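Local structure of cyanuric acid amidohydrolase (Azorhizobium caulinodans, 4NQ3) at residues A276-P288 and A313-H327. The protein hydrolyses cyanuric acid, opening its s-triazine ring to give carboxybiuret, a step in the breakdown of atrazine and melamine. Residues are numbered along the deposited sequence; the frame is centred on the assembly and turned at random.
Sequences AGEATIVLAKAEP and ARAFVAGALAGVVGH. With BR8 (barbituric acid), chain C.
His327 NE2 donates to Thr280 O (3.1 Å, 138° at the hydrogen), the one hydrogen bond between segments 276-288 and 313-327. The acceptor, on the last residue of the type I turn Gly277 to Thr280, lies near the ring's edge, tilted 16° from its plane, while Glu278 O sits over one face, offset toward the rim. His327 ND1 is held by Glu329 N, which fixes the ring's rotation. A leucine in its place would probably cost Thr280 O its bond from the ring and leave Glu329 N without this acceptor. Within the turn, Thr280 OG1 takes the Gly277 N-H (3.0 Å).

Along the strand the packing is apolar. With CG2 anti to its backbone N, Val325 sets that methyl 3.5 Å from Thr280 CB and tip to tip with Val282 CG2. Leu321 CD1 lies 3.5 Å from Ala284 CB; Ala313 CB meets Pro288 CD (3.5 Å).

At the far end, Arg314 NH1 binds barbituric acid O4 (2.8 Å) and NE pairs with Glu83; Glu287, its CB pointing away from the helix, belongs to the magnesium site and is salt-bridged to Arg290. Helix 313-325 thus packs on strand 281-286, a helix-on-sheet layer of probably the third repeating unit that carries a substrate-binding arginine.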
loop_
_atom_site.group_PDB
_atom_site.type_symbol
_atom_site.label_atom_id
_atom_site.label_comp_id
_atom_site.label_asym_id
_atom_site.label_seq_id
_atom_site.Cartn_x
_atom_site.Cartn_y
_atom_site.Cartn_z
ATOM N N ALA A 276 20.861 15.313 -24.310
ATOM C CA ALA A 276 20.258 14.181 -23.625
ATOM C C ALA A 276 20.600 12.861 -24.317
ATOM O O ALA A 276 20.561 12.749 -25.549
ATOM C CB ALA A 276 18.742 14.365 -23.529
ATOM N N GLY A 277 20.948 11.865 -23.513
ATOM C CA GLY A 277 21.277 10.554 -24.030
ATOM C C GLY A 277 21.432 9.581 -22.882
ATOM O O GLY A 277 21.404 9.984 -21.714
ATOM N N GLU A 278 21.594 8.301 -23.216
ATOM C CA GLU A 278 21.725 7.260 -22.210
ATOM C C GLU A 278 22.804 7.654 -21.214
ATOM O O GLU A 278 22.684 7.399 -20.025
ATOM C CB GLU A 278 22.038 5.910 -22.872
ATOM C CG GLU A 278 21.776 4.674 -21.996
ATOM C CD GLU A 278 23.004 4.198 -21.231
ATOM O OE1 GLU A 278 24.113 4.727 -21.472
ATOM O OE2 GLU A 278 22.858 3.297 -20.377
ATOM N N ALA A 279 23.812 8.369 -21.686
ATOM C CA ALA A 279 24.955 8.706 -20.845
ATOM C C ALA A 279 24.694 9.838 -19.855
ATOM O O ALA A 279 25.441 9.992 -18.895
ATOM C CB ALA A 279 26.141 9.048 -21.707
ATOM N N THR A 280 23.668 10.650 -20.082
ATOM C CA THR A 280 23.390 11.753 -19.153
ATOM C C THR A 280 23.125 11.225 -17.731
ATOM O O THR A 280 22.365 10.276 -17.534
ATOM C CB THR A 280 22.173 12.582 -19.593
ATOM O OG1 THR A 280 22.263 12.887 -20.993
ATOM C CG2 THR A 280 22.092 13.860 -18.787
ATOM N N ILE A 281 23.780 11.816 -16.746
ATOM C CA ILE A 281 23.538 11.465 -15.358
ATOM C C ILE A 281 22.660 12.528 -14.712
ATOM O O ILE A 281 23.004 13.718 -14.758
ATOM C CB ILE A 281 24.846 11.374 -14.590
ATOM C CG1 ILE A 281 25.686 10.220 -15.111
ATOM C CG2 ILE A 281 24.580 11.268 -13.091
ATOM C CD1 ILE A 281 27.013 10.169 -14.455
ATOM N N VAL A 282 21.556 12.123 -14.089
ATOM C CA VAL A 282 20.635 13.094 -13.493
ATOM C C VAL A 282 20.409 12.828 -12.015
ATOM O O VAL A 282 20.119 11.702 -11.630
ATOM C CB VAL A 282 19.267 13.090 -14.206
ATOM C CG1 VAL A 282 18.420 14.245 -13.714
ATOM C CG2 VAL A 282 19.455 13.166 -15.721
ATOM N N LEU A 283 20.558 13.855 -11.183
ATOM C CA LEU A 283 20.216 13.751 -9.757
ATOM C C LEU A 283 19.161 14.807 -9.442
ATOM O O LEU A 283 19.392 15.994 -9.677
ATOM C CB LEU A 283 21.446 13.967 -8.883
ATOM C CG LEU A 283 22.716 13.320 -9.424
ATOM C CD1 LEU A 283 23.929 13.876 -8.724
ATOM C CD2 LEU A 283 22.652 11.842 -9.226
ATOM N N ALA A 284 18.005 14.411 -8.929
ATOM C CA ALA A 284 16.953 15.396 -8.722
ATOM C C ALA A 284 16.175 15.159 -7.440
ATOM O O ALA A 284 16.049 14.022 -7.002
ATOM C CB ALA A 284 16.028 15.403 -9.893
ATOM N N LYS A 285 15.672 16.236 -6.836
ATOM C CA LYS A 285 14.755 16.121 -5.705
ATOM C C LYS A 285 13.317 16.348 -6.161
ATOM O O LYS A 285 13.037 17.295 -6.882
ATOM C CB LYS A 285 15.107 17.123 -4.624
ATOM C CG LYS A 285 16.415 16.837 -3.963
ATOM C CD LYS A 285 16.304 15.603 -3.101
ATOM C CE LYS A 285 15.116 15.707 -2.161
ATOM N NZ LYS A 285 15.041 14.459 -1.354
ATOM N N ALA A 286 12.408 15.471 -5.762
ATOM C CA ALA A 286 10.999 15.646 -6.073
ATOM C C ALA A 286 10.229 15.830 -4.784
ATOM O O ALA A 286 10.483 15.130 -3.809
ATOM C CB ALA A 286 10.464 14.474 -6.839
ATOM N N GLU A 287 9.284 16.761 -4.780
ATOM C CA GLU A 287 8.535 17.052 -3.571
ATOM C C GLU A 287 7.077 17.318 -3.867
ATOM O O GLU A 287 6.759 18.093 -4.763
ATOM C CB GLU A 287 9.141 18.256 -2.862
ATOM C CG GLU A 287 8.467 18.582 -1.551
ATOM C CD GLU A 287 9.017 19.839 -0.904
ATOM O OE1 GLU A 287 9.437 20.780 -1.625
ATOM O OE2 GLU A 287 9.039 19.874 0.343
ATOM N N PRO A 288 6.173 16.683 -3.109
ATOM C CA PRO A 288 4.774 17.084 -3.261
ATOM C C PRO A 288 4.586 18.481 -2.681
ATOM O O PRO A 288 5.065 18.764 -1.584
ATOM C CB PRO A 288 4.009 16.021 -2.463
ATOM C CG PRO A 288 4.988 15.527 -1.466
ATOM C CD PRO A 288 6.341 15.598 -2.128
ATOM N N ALA A 313 5.522 11.663 -5.470
ATOM C CA ALA A 313 6.402 12.698 -6.017
ATOM C C ALA A 313 7.514 12.091 -6.853
ATOM O O ALA A 313 7.795 12.567 -7.965
ATOM C CB ALA A 313 6.990 13.554 -4.900
ATOM N N ARG A 314 8.130 11.031 -6.328
ATOM C CA ARG A 314 9.220 10.370 -7.034
ATOM C C ARG A 314 8.762 9.820 -8.379
ATOM O O ARG A 314 9.330 10.170 -9.415
ATOM C CB ARG A 314 9.824 9.243 -6.197
ATOM C CG ARG A 314 10.896 9.652 -5.196
ATOM C CD ARG A 314 11.623 8.404 -4.660
ATOM N NE ARG A 314 10.703 7.503 -3.981
ATOM C CZ ARG A 314 10.486 7.523 -2.674
ATOM N NH1 ARG A 314 11.167 8.378 -1.906
ATOM N NH2 ARG A 314 9.612 6.681 -2.134
ATOM N N ALA A 315 7.748 8.955 -8.364
ATOM C CA ALA A 315 7.202 8.403 -9.610
ATOM C C ALA A 315 6.889 9.514 -10.616
ATOM O O ALA A 315 7.226 9.410 -11.791
ATOM C CB ALA A 315 5.955 7.572 -9.335
ATOM N N PHE A 316 6.258 10.584 -10.148
ATOM C CA PHE A 316 5.818 11.649 -11.033
ATOM C C PHE A 316 6.984 12.409 -11.633
ATOM O O PHE A 316 7.097 12.520 -12.856
ATOM C CB PHE A 316 4.913 12.617 -10.289
ATOM C CG PHE A 316 4.123 13.503 -11.186
ATOM C CD1 PHE A 316 3.141 12.966 -12.029
ATOM C CD2 PHE A 316 4.341 14.887 -11.189
ATOM C CE1 PHE A 316 2.394 13.792 -12.866
ATOM C CE2 PHE A 316 3.588 15.736 -12.030
ATOM C CZ PHE A 316 2.618 15.186 -12.865
ATOM N N VAL A 317 7.874 12.910 -10.787
ATOM C CA VAL A 317 9.013 13.651 -11.309
ATOM C C VAL A 317 9.960 12.748 -12.120
ATOM O O VAL A 317 10.566 13.209 -13.084
ATOM C CB VAL A 317 9.813 14.329 -10.174
ATOM C CG1 VAL A 317 11.133 14.913 -10.703
ATOM C CG2 VAL A 317 8.961 15.381 -9.475
ATOM N N ALA A 318 10.087 11.470 -11.755
ATOM C CA ALA A 318 10.965 10.578 -12.518
ATOM C C ALA A 318 10.471 10.497 -13.960
ATOM O O ALA A 318 11.257 10.550 -14.912
ATOM C CB ALA A 318 11.041 9.189 -11.885
ATOM N N GLY A 319 9.154 10.410 -14.110
ATOM C CA GLY A 319 8.548 10.379 -15.421
ATOM C C GLY A 319 8.830 11.650 -16.205
ATOM O O GLY A 319 9.230 11.578 -17.364
ATOM N N ALA A 320 8.645 12.817 -15.589
ATOM C CA ALA A 320 8.920 14.064 -16.298
ATOM C C ALA A 320 10.379 14.107 -16.813
ATOM O O ALA A 320 10.610 14.279 -18.009
ATOM C CB ALA A 320 8.629 15.266 -15.395
ATOM N N LEU A 321 11.354 13.885 -15.931
ATOM C CA LEU A 321 12.773 13.929 -16.309
ATOM C C LEU A 321 13.156 12.847 -17.340
ATOM O O LEU A 321 13.908 13.102 -18.286
ATOM C CB LEU A 321 13.645 13.796 -15.063
ATOM C CG LEU A 321 13.540 14.960 -14.088
ATOM C CD1 LEU A 321 14.402 14.741 -12.877
ATOM C CD2 LEU A 321 13.925 16.237 -14.755
ATOM N N ALA A 322 12.655 11.633 -17.126
ATOM C CA ALA A 322 12.904 10.526 -18.038
ATOM C C ALA A 322 12.387 10.846 -19.432
ATOM O O ALA A 322 12.991 10.468 -20.436
ATOM C CB ALA A 322 12.252 9.261 -17.517
ATOM N N GLY A 323 11.276 11.566 -19.492
ATOM C CA GLY A 323 10.720 11.991 -20.764
ATOM C C GLY A 323 11.624 12.960 -21.513
ATOM O O GLY A 323 11.538 13.090 -22.739
ATOM N N VAL A 324 12.498 13.635 -20.777
ATOM C CA VAL A 324 13.366 14.646 -21.357
ATOM C C VAL A 324 14.696 14.032 -21.710
ATOM O O VAL A 324 15.283 14.309 -22.757
ATOM C CB VAL A 324 13.601 15.830 -20.387
ATOM C CG1 VAL A 324 14.681 16.752 -20.921
ATOM C CG2 VAL A 324 12.290 16.596 -20.137
ATOM N N VAL A 325 15.187 13.196 -20.816
ATOM C CA VAL A 325 16.550 12.733 -20.945
ATOM C C VAL A 325 16.576 11.382 -21.676
ATOM O O VAL A 325 17.629 10.916 -22.089
ATOM C CB VAL A 325 17.223 12.672 -19.546
ATOM C CG1 VAL A 325 16.615 11.575 -18.717
ATOM C CG2 VAL A 325 18.707 12.481 -19.664
ATOM N N GLY A 326 15.411 10.775 -21.882
ATOM C CA GLY A 326 15.333 9.588 -22.722
ATOM C C GLY A 326 15.652 8.214 -22.143
ATOM O O GLY A 326 15.685 7.222 -22.869
ATOM N N HIS A 327 15.899 8.144 -20.840
ATOM C CA HIS A 327 16.125 6.863 -20.176
ATOM C C HIS A 327 15.677 6.906 -18.736
ATOM O O HIS A 327 15.302 7.959 -18.231
ATOM C CB HIS A 327 17.586 6.461 -20.251
ATOM C CG HIS A 327 18.497 7.310 -19.426
ATOM N ND1 HIS A 327 18.938 6.930 -18.176
ATOM C CD2 HIS A 327 19.081 8.505 -19.686
ATOM C CE1 HIS A 327 19.748 7.860 -17.697
ATOM N NE2 HIS A 327 19.851 8.827 -18.595
HETATM N N1 BR8 C . 14.889 8.291 1.778
HETATM C C2 BR8 C . 14.886 7.375 0.784
HETATM O O2 BR8 C . 15.213 6.235 1.055
HETATM N N3 BR8 C . 14.514 7.725 -0.482
HETATM C C4 BR8 C . 14.116 9.048 -0.806
HETATM O O4 BR8 C . 13.782 9.323 -1.954
HETATM C C5 BR8 C . 14.116 10.187 0.216
HETATM C C6 BR8 C . 14.541 9.622 1.564
HETATM O O8 BR8 C . 14.580 10.359 2.524
#